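Protein CPn_0803/CP_1068/CPj0803/CpB0832 (Chlamydophila pneumoniae, PDB 3Q9D) is of unknown function but, as a coiled-coil member of a chlamydial protein family, is possibly associated with the needle tip of the type III secretion system. Local coordinates at residues A[49-54]-A[89-94]; A[57-62]-A[117-122]; A[128-133]-A[158-163]. All coordinates share one frame; numbering follows the deposited sequence. Where two conformers were deposited one is given.

Contact 1: residues A[49-54]-A[89-94]; sequences NVFLLL and ANFFFE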
# COMPACT_ATOMS: atom_id res chain seq x y z
N ASN A 49 7.65 -31.84 24.69
CA ASN A 49 8.08 -31.40 23.39
C ASN A 49 6.96 -30.67 22.64
O ASN A 49 7.25 -29.78 21.83
CB ASN A 49 8.60 -32.58 22.57
CG ASN A 49 9.72 -32.17 21.63
OD1 ASN A 49 10.49 -31.25 21.92
ND2 ASN A 49 9.80 -32.84 20.48
N VAL A 50 5.70 -31.02 22.92
CA VAL A 50 4.56 -30.43 22.22
C VAL A 50 4.40 -28.95 22.55
O VAL A 50 4.13 -28.14 21.68
CB VAL A 50 3.24 -31.18 22.54
CG1 VAL A 50 2.07 -30.54 21.81
CG2 VAL A 50 3.36 -32.65 22.16
N PHE A 51 4.57 -28.61 23.82
CA PHE A 51 4.47 -27.22 24.23
C PHE A 51 5.58 -26.42 23.58
O PHE A 51 5.39 -25.27 23.22
CB PHE A 51 4.55 -27.08 25.75
CG PHE A 51 3.30 -27.53 26.46
CD1 PHE A 51 2.31 -26.62 26.79
CD2 PHE A 51 3.12 -28.87 26.79
CE1 PHE A 51 1.15 -27.03 27.43
CE2 PHE A 51 1.96 -29.28 27.44
CZ PHE A 51 0.98 -28.36 27.76
N LEU A 52 6.78 -27.00 23.53
CA LEU A 52 7.92 -26.32 22.93
C LEU A 52 7.75 -26.09 21.43
O LEU A 52 8.02 -25.00 20.92
CB LEU A 52 9.21 -27.10 23.19
CG LEU A 52 10.51 -26.38 22.86
CD1 LEU A 52 10.59 -25.05 23.61
CD2 LEU A 52 11.71 -27.25 23.19
N LEU A 53 7.31 -27.12 20.72
CA LEU A 53 7.07 -27.02 19.29
C LEU A 53 5.95 -26.03 18.99
O LEU A 53 6.03 -25.24 18.05
CB LEU A 53 6.72 -28.39 18.70
CG LEU A 53 7.85 -29.14 18.00
CD1 LEU A 53 8.21 -30.40 18.77
CD2 LEU A 53 7.45 -29.48 16.57
N LEU A 54 4.89 -26.07 19.80
CA LEU A 54 3.76 -25.18 19.63
C LEU A 54 4.18 -23.73 19.83
O LEU A 54 3.76 -22.85 19.08
CB LEU A 54 2.65 -25.54 20.62
CG LEU A 54 1.36 -24.73 20.53
CD1 LEU A 54 0.77 -24.81 19.14
CD2 LEU A 54 0.36 -25.21 21.57
N ALA A 89 -6.42 -30.81 20.12
CA ALA A 89 -6.77 -29.54 19.49
C ALA A 89 -7.65 -28.70 20.41
O ALA A 89 -7.39 -27.50 20.62
CB ALA A 89 -7.48 -29.79 18.15
N ASN A 90 -8.71 -29.30 20.95
CA ASN A 90 -9.62 -28.55 21.81
C ASN A 90 -8.94 -28.07 23.09
O ASN A 90 -9.26 -27.00 23.60
CB ASN A 90 -10.87 -29.36 22.15
CG ASN A 90 -11.79 -29.52 20.96
OD1 ASN A 90 -11.68 -28.77 19.97
ND2 ASN A 90 -12.70 -30.47 21.04
N PHE A 91 -8.03 -28.87 23.61
CA PHE A 91 -7.29 -28.47 24.80
C PHE A 91 -6.56 -27.16 24.51
O PHE A 91 -6.64 -26.20 25.28
CB PHE A 91 -6.30 -29.55 25.22
CG PHE A 91 -5.39 -29.13 26.34
CD1 PHE A 91 -5.90 -28.93 27.61
CD2 PHE A 91 -4.04 -28.94 26.13
CE1 PHE A 91 -5.08 -28.54 28.66
CE2 PHE A 91 -3.21 -28.56 27.17
CZ PHE A 91 -3.73 -28.36 28.43
N PHE A 92 -5.84 -27.11 23.39
CA PHE A 92 -5.08 -25.90 23.06
C PHE A 92 -5.94 -24.71 22.65
O PHE A 92 -5.60 -23.57 22.96
CB PHE A 92 -4.00 -26.20 22.01
CG PHE A 92 -2.81 -26.93 22.57
CD1 PHE A 92 -2.03 -26.35 23.57
CD2 PHE A 92 -2.46 -28.19 22.11
CE1 PHE A 92 -0.93 -27.01 24.10
CE2 PHE A 92 -1.37 -28.87 22.63
CZ PHE A 92 -0.60 -28.28 23.62
N PHE A 93 -7.06 -24.97 21.98
CA PHE A 93 -8.01 -23.89 21.66
C PHE A 93 -8.62 -23.27 22.93
O PHE A 93 -8.68 -22.06 23.05
CB PHE A 93 -9.13 -24.39 20.74
CG PHE A 93 -8.69 -24.65 19.31
CD1 PHE A 93 -7.85 -23.75 18.65
CD2 PHE A 93 -9.10 -25.79 18.63
CE1 PHE A 93 -7.44 -23.98 17.30
CE2 PHE A 93 -8.70 -26.03 17.30
CZ PHE A 93 -7.86 -25.12 16.65
N GLU A 94 -9.09 -24.09 23.86
CA GLU A 94 -9.59 -23.56 25.14
C GLU A 94 -8.50 -22.75 25.85
O GLU A 94 -8.74 -21.64 26.32
CB GLU A 94 -10.02 -24.71 26.06
CG GLU A 94 -11.22 -25.48 25.59
CD GLU A 94 -12.50 -24.67 25.70
OE1 GLU A 94 -12.44 -23.50 26.16
OE2 GLU A 94 -13.57 -25.21 25.33
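The ring of F92 reaches across from helix 86-98 and is met by three side chains of helix 48-61. L54 supplies the CH-pi contact. Its CD2 methyl lies over one face of the F92 ring, 3.5 Å from the centroid and displaced toward the rim, with the two side chains arriving from opposite directions. The approach is tight, L54 CD2 being 3.3 Å from F92 CD1. L54 has CG anti to its own backbone N (chi1 -178°), which sends the branch outward to the ring. The other face of F92 is covered from within its own helix by F91 CD2.

The aromatic contact is T-shaped: the edge of F92 is turned toward the face of F51, with centroids 5.6 Å apart and planes at 73°. F51 CE1 and F92 CE1 are 3.9 Å apart.

Both segments belong to a bundle of helices in the N-terminal part of the chain. The segment axes come no closer than 13.4 Å and are inclined at 56°, so large aromatic side chains span the separation. Helix 70-82 adds V77 and C81 against L54, while Q109 and L116 of helix 107-133 pack on F51.

The remaining contacts are purely apolar. V50 CG1 comes within 3.9 Å of F92 CE2, and F51 CZ meets the edge of the F91 ring at F91 CE2, 4.2 Å away.

Contact 2: residues A[57-62]-A[117-122]; sequences NLKRIF and IAEFMM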
# COMPACT_ATOMS: atom_id res chain seq x y z
N ASN A 57 6.16 -22.47 16.76
CA ASN A 57 5.24 -22.23 15.65
C ASN A 57 4.37 -20.97 15.83
O ASN A 57 4.14 -20.21 14.89
CB ASN A 57 4.39 -23.49 15.42
CG ASN A 57 5.19 -24.59 14.74
OD1 ASN A 57 5.92 -24.31 13.79
ND2 ASN A 57 5.08 -25.82 15.22
N LEU A 58 3.91 -20.73 17.05
CA LEU A 58 3.14 -19.53 17.34
C LEU A 58 4.04 -18.30 17.27
O LEU A 58 3.65 -17.27 16.71
CB LEU A 58 2.45 -19.63 18.69
CG LEU A 58 1.36 -20.70 18.80
CD1 LEU A 58 0.93 -20.88 20.25
CD2 LEU A 58 0.16 -20.40 17.92
N LYS A 59 5.23 -18.37 17.86
CA LYS A 59 6.16 -17.26 17.72
C LYS A 59 6.37 -16.91 16.26
O LYS A 59 6.44 -15.74 15.90
CB LYS A 59 7.52 -17.57 18.36
CG LYS A 59 7.50 -17.46 19.91
CD LYS A 59 8.87 -17.82 20.48
CE LYS A 59 8.91 -17.57 22.01
NZ LYS A 59 8.74 -16.10 22.32
N ARG A 60 6.50 -17.92 15.41
CA ARG A 60 6.70 -17.69 13.97
C ARG A 60 5.52 -16.95 13.34
O ARG A 60 5.70 -15.94 12.65
CB ARG A 60 6.92 -19.03 13.25
CG ARG A 60 7.26 -18.88 11.76
CD ARG A 60 7.81 -20.20 11.18
NE ARG A 60 8.71 -20.88 12.10
CZ ARG A 60 8.39 -21.99 12.76
NH1 ARG A 60 9.25 -22.56 13.59
NH2 ARG A 60 7.20 -22.53 12.58
N ILE A 61 4.31 -17.45 13.56
CA ILE A 61 3.20 -16.82 12.87
C ILE A 61 2.94 -15.41 13.38
O ILE A 61 2.50 -14.57 12.61
CB ILE A 61 1.90 -17.66 12.90
CG1 ILE A 61 1.30 -17.70 14.30
CG2 ILE A 61 2.13 -19.08 12.37
CD1 ILE A 61 0.03 -18.54 14.38
N PHE A 62 3.22 -15.15 14.66
CA PHE A 62 3.00 -13.80 15.19
C PHE A 62 4.19 -12.85 15.01
O PHE A 62 4.12 -11.70 15.44
CB PHE A 62 2.49 -13.86 16.64
CG PHE A 62 1.04 -14.32 16.71
CD1 PHE A 62 0.02 -13.47 16.30
CD2 PHE A 62 0.72 -15.62 17.10
CE1 PHE A 62 -1.32 -13.88 16.30
CE2 PHE A 62 -0.62 -16.05 17.12
CZ PHE A 62 -1.64 -15.17 16.72
N ILE A 117 -0.34 -18.61 27.24
CA ILE A 117 -1.54 -17.80 27.39
C ILE A 117 -1.16 -16.32 27.43
O ILE A 117 -1.74 -15.49 26.71
CB ILE A 117 -2.33 -18.19 28.66
CG1 ILE A 117 -2.98 -19.56 28.47
CG2 ILE A 117 -3.40 -17.15 28.96
CD1 ILE A 117 -3.66 -20.12 29.76
N ALA A 118 -0.16 -16.00 28.25
CA ALA A 118 0.28 -14.62 28.41
C ALA A 118 0.80 -14.08 27.08
O ALA A 118 0.49 -12.95 26.70
CB ALA A 118 1.35 -14.51 29.50
N GLU A 119 1.59 -14.87 26.38
CA GLU A 119 2.17 -14.39 25.13
C GLU A 119 1.16 -14.31 23.96
O GLU A 119 1.22 -13.40 23.12
CB GLU A 119 3.38 -15.25 24.74
CG GLU A 119 4.18 -14.70 23.54
CD GLU A 119 5.54 -15.37 23.40
OE1 GLU A 119 5.90 -16.20 24.27
OE2 GLU A 119 6.27 -15.08 22.42
N PHE A 120 0.22 -15.23 23.90
CA PHE A 120 -0.53 -15.40 22.64
C PHE A 120 -2.01 -15.20 22.69
O PHE A 120 -2.64 -15.06 21.64
CB PHE A 120 -0.22 -16.78 22.02
CG PHE A 120 1.21 -16.92 21.63
CD1 PHE A 120 1.72 -16.16 20.58
CD2 PHE A 120 2.05 -17.78 22.31
CE1 PHE A 120 3.03 -16.26 20.21
CE2 PHE A 120 3.39 -17.89 21.95
CZ PHE A 120 3.88 -17.13 20.89
N MET A 121 -2.60 -15.18 23.88
CA MET A 121 -4.06 -15.10 23.94
C MET A 121 -4.61 -13.82 23.30
O MET A 121 -5.54 -13.87 22.51
CB MET A 121 -4.59 -15.23 25.37
CG MET A 121 -6.14 -15.18 25.41
SD MET A 121 -6.79 -15.50 27.08
CE MET A 121 -5.99 -14.22 28.06
N MET A 122 -4.06 -12.67 23.65
CA MET A 122 -4.54 -11.41 23.10
C MET A 122 -4.30 -11.29 21.58
O MET A 122 -5.20 -10.91 20.83
CB MET A 122 -3.95 -10.24 23.88
CG MET A 122 -4.52 -10.15 25.30
SD MET A 122 -6.32 -10.04 25.24
CE MET A 122 -6.53 -8.99 23.73
O HOH W 1 8.31 -16.24 25.39
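K59 and E119 form the polar half of this contact. The ammonium of K59 donates to E119 in a salt bridge, K59 NZ to E119 OE2 2.7 Å, using the syn lone pair of OE2, on the side of the other carboxylate oxygen. That second oxygen is served by a water, which donates to E119 OE1 at 2.7 Å and accepts from K59 NZ at 3.1 Å; the water thus closes a small ring with the ion pair. The lysine chain bends at its last torsion (chi4 -64°), and the glutamate, extended beyond CG, crosses it at about a right angle. K59 NZ has a further acceptor in A118 O of a second subunit, and the same bond recurs at the next interface, where A118 O of this chain accepts from K59 NZ of a third subunit. The ammonium therefore has a carboxylate, a water and a carbonyl as partners, and joins helices both within and between chains.

The segments sit on helices 48-61 and 107-133 of the N-terminal helical bundle, and the axes of 57-61 and 117-122 are inclined at 43°.

Beside the ion pair, F120 fills the apolar half. L58 CB lies almost centrally over one face of its ring, 3.7 Å from the centroid, a CH-pi contact, while E119 CG covers the opposite face. K59 CG is in the ring plane at the edge, 3.8 Å from F120 CZ. The F62 ring approaches obliquely, with F62 CD2 3.7 Å from F120 CD1. L58 is also packed by F74 of helix 70-82 and L96 of helix 86-98.

Contact 3: residues A[128-133]-A[158-163]; sequences KDIHER and ARVDGQ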
# COMPACT_ATOMS: atom_id res chain seq x y z
N LYS A 128 -8.59 -13.08 15.56
CA LYS A 128 -9.99 -13.49 15.38
C LYS A 128 -10.87 -12.26 15.13
O LYS A 128 -11.73 -12.28 14.25
CB LYS A 128 -10.48 -14.25 16.62
CG LYS A 128 -11.82 -14.96 16.43
CD LYS A 128 -12.09 -15.87 17.64
CE LYS A 128 -13.35 -16.71 17.44
NZ LYS A 128 -13.24 -18.06 18.08
N ASP A 129 -10.61 -11.17 15.85
CA ASP A 129 -11.34 -9.92 15.66
C ASP A 129 -11.15 -9.37 14.24
O ASP A 129 -12.12 -8.92 13.62
CB ASP A 129 -10.92 -8.86 16.68
CG ASP A 129 -12.04 -7.87 17.01
OD1 ASP A 129 -13.23 -8.23 16.90
OD2 ASP A 129 -11.72 -6.72 17.38
N ILE A 130 -9.92 -9.42 13.73
CA ILE A 130 -9.61 -8.89 12.40
C ILE A 130 -10.34 -9.72 11.32
O ILE A 130 -10.99 -9.18 10.40
CB ILE A 130 -8.07 -8.87 12.19
CG1 ILE A 130 -7.43 -7.78 13.08
CG2 ILE A 130 -7.73 -8.69 10.72
CD1 ILE A 130 -5.89 -7.73 13.04
N HIS A 131 -10.25 -11.03 11.47
CA HIS A 131 -11.01 -11.97 10.65
C HIS A 131 -12.50 -11.57 10.58
O HIS A 131 -13.13 -11.65 9.52
CB HIS A 131 -10.85 -13.37 11.24
CG HIS A 131 -11.38 -14.47 10.38
ND1 HIS A 131 -12.45 -14.30 9.53
CD2 HIS A 131 -10.98 -15.75 10.23
CE1 HIS A 131 -12.69 -15.44 8.90
NE2 HIS A 131 -11.82 -16.34 9.32
N GLU A 132 -13.05 -11.13 11.69
CA GLU A 132 -14.48 -10.84 11.78
C GLU A 132 -14.83 -9.42 11.38
O GLU A 132 -15.83 -9.21 10.70
CB GLU A 132 -14.98 -11.14 13.20
CG GLU A 132 -14.83 -12.61 13.53
CD GLU A 132 -15.12 -12.94 14.98
OE1 GLU A 132 -15.07 -12.03 15.84
OE2 GLU A 132 -15.41 -14.13 15.26
N ARG A 133 -14.01 -8.44 11.79
CA ARG A 133 -14.34 -7.02 11.64
C ARG A 133 -13.10 -6.12 11.49
O ARG A 133 -13.10 -4.97 11.94
CB ARG A 133 -15.17 -6.56 12.84
CG ARG A 133 -14.59 -6.97 14.17
CD ARG A 133 -15.60 -6.71 15.30
NE ARG A 133 -15.81 -5.28 15.41
CZ ARG A 133 -14.99 -4.46 16.07
NH1 ARG A 133 -13.92 -4.94 16.71
NH2 ARG A 133 -15.26 -3.16 16.10
N ALA A 158 -7.94 4.98 11.89
CA ALA A 158 -7.27 3.70 12.09
C ALA A 158 -8.35 2.66 12.18
O ALA A 158 -9.37 2.87 12.85
CB ALA A 158 -6.44 3.71 13.41
N ARG A 159 -8.15 1.54 11.49
CA ARG A 159 -9.11 0.44 11.55
C ARG A 159 -8.71 -0.62 12.57
O ARG A 159 -7.57 -0.63 13.05
CB ARG A 159 -9.24 -0.19 10.18
CG ARG A 159 -9.61 0.81 9.09
CD ARG A 159 -10.00 0.15 7.79
NE ARG A 159 -9.05 -0.90 7.39
CZ ARG A 159 -8.97 -1.39 6.16
NH1 ARG A 159 -9.78 -0.94 5.21
NH2 ARG A 159 -8.10 -2.36 5.87
N VAL A 160 -9.64 -1.50 12.89
CA VAL A 160 -9.37 -2.64 13.78
C VAL A 160 -8.15 -3.44 13.29
O VAL A 160 -7.39 -3.97 14.10
CB VAL A 160 -10.61 -3.59 13.87
CG1 VAL A 160 -10.24 -4.92 14.52
CG2 VAL A 160 -11.76 -2.91 14.64
N ASP A 161 -7.95 -3.55 11.98
CA ASP A 161 -6.79 -4.29 11.47
C ASP A 161 -5.47 -3.51 11.52
O ASP A 161 -4.44 -4.03 11.09
CB ASP A 161 -7.04 -4.80 10.05
CG ASP A 161 -7.14 -3.67 9.02
OD1 ASP A 161 -6.91 -2.50 9.38
OD2 ASP A 161 -7.45 -3.96 7.86
N GLY A 162 -5.48 -2.30 12.06
CA GLY A 162 -4.26 -1.54 12.20
C GLY A 162 -3.91 -0.62 11.04
O GLY A 162 -3.03 0.23 11.15
N GLN A 163 -4.59 -0.76 9.92
CA GLN A 163 -4.31 0.12 8.77
C GLN A 163 -4.84 1.50 9.08
O GLN A 163 -5.85 1.64 9.77
CB GLN A 163 -4.99 -0.43 7.51
CG GLN A 163 -4.50 -1.84 7.17
CD GLN A 163 -4.78 -2.23 5.73
OE1 GLN A 163 -4.85 -1.37 4.85
NE2 GLN A 163 -4.95 -3.53 5.50
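V160 is directed at segment 128-133 of helix 107-133, crossing both D129 and R133 at about a right angle. Its two methyls divide the work. CG2 lies over one face of the R133 guanidinium, 3.6 Å from R133 NH1, whereas CG1 meets the carboxylate of D129 in its modelled conformer, one of two, 3.7 Å from D129 OD2. Between them V160 CB packs on the backbone, 3.4 Å from R133 O.

A bend at chi3 of R133 (-65°) helps to place the guanidinium. With D129 as modelled, a salt bridge forms within segment 128-133, R133 NH1 to D129 OD2 2.9 Å. The carboxylate then lies at the guanidinium edge, in its plane, while V160 takes the face; the hydrogen bonds of this ion pair are weak.

I130 crosses D161 at about a right angle, with I130 CD1 3.9 Å from D161 CA and I130 CG2 4.0 Å from D161 CB. The carboxylate of D161 leads away from the helix. It pairs with R159, whose NH2 is 2.6 Å from D161 OD2 on the syn side, and Y68 OH is a further partner of OD2. D161 OD1 accepts from Q163 N, 2.9 Å away.

The last bond makes an Asx turn that overlaps the second half of the type I turn R159-G162 and continues to Q163. With G162 left-handed, this is a type I turn plus G1 bulge, the 3:5 beta hairpin joining strands 150-159 and 164-170.

Overall arrangement
Contacts 1 and 2 both hold helix 48-61, binding it in turn to helix 86-98 and helix 107-133; their centres are 11 Å apart on one side of the chain's centre. Contact 1 is buried and wholly apolar, untouched by other subunits. Contact 2 is partly buried and joins an aromatic core to an ion pair at the subunit boundary. Contact 3, with its centre about 17 Å from that of contact 2, uses a later part of helix 107-133 and fixes it to a beta turn instead of another helix; there the charged pairs form within each segment, and V160 and I130 bridge them by van der Waals contact with charged groups and backbone as well as aliphatic carbon. Contacts 2 and 3 both touch the third subunit.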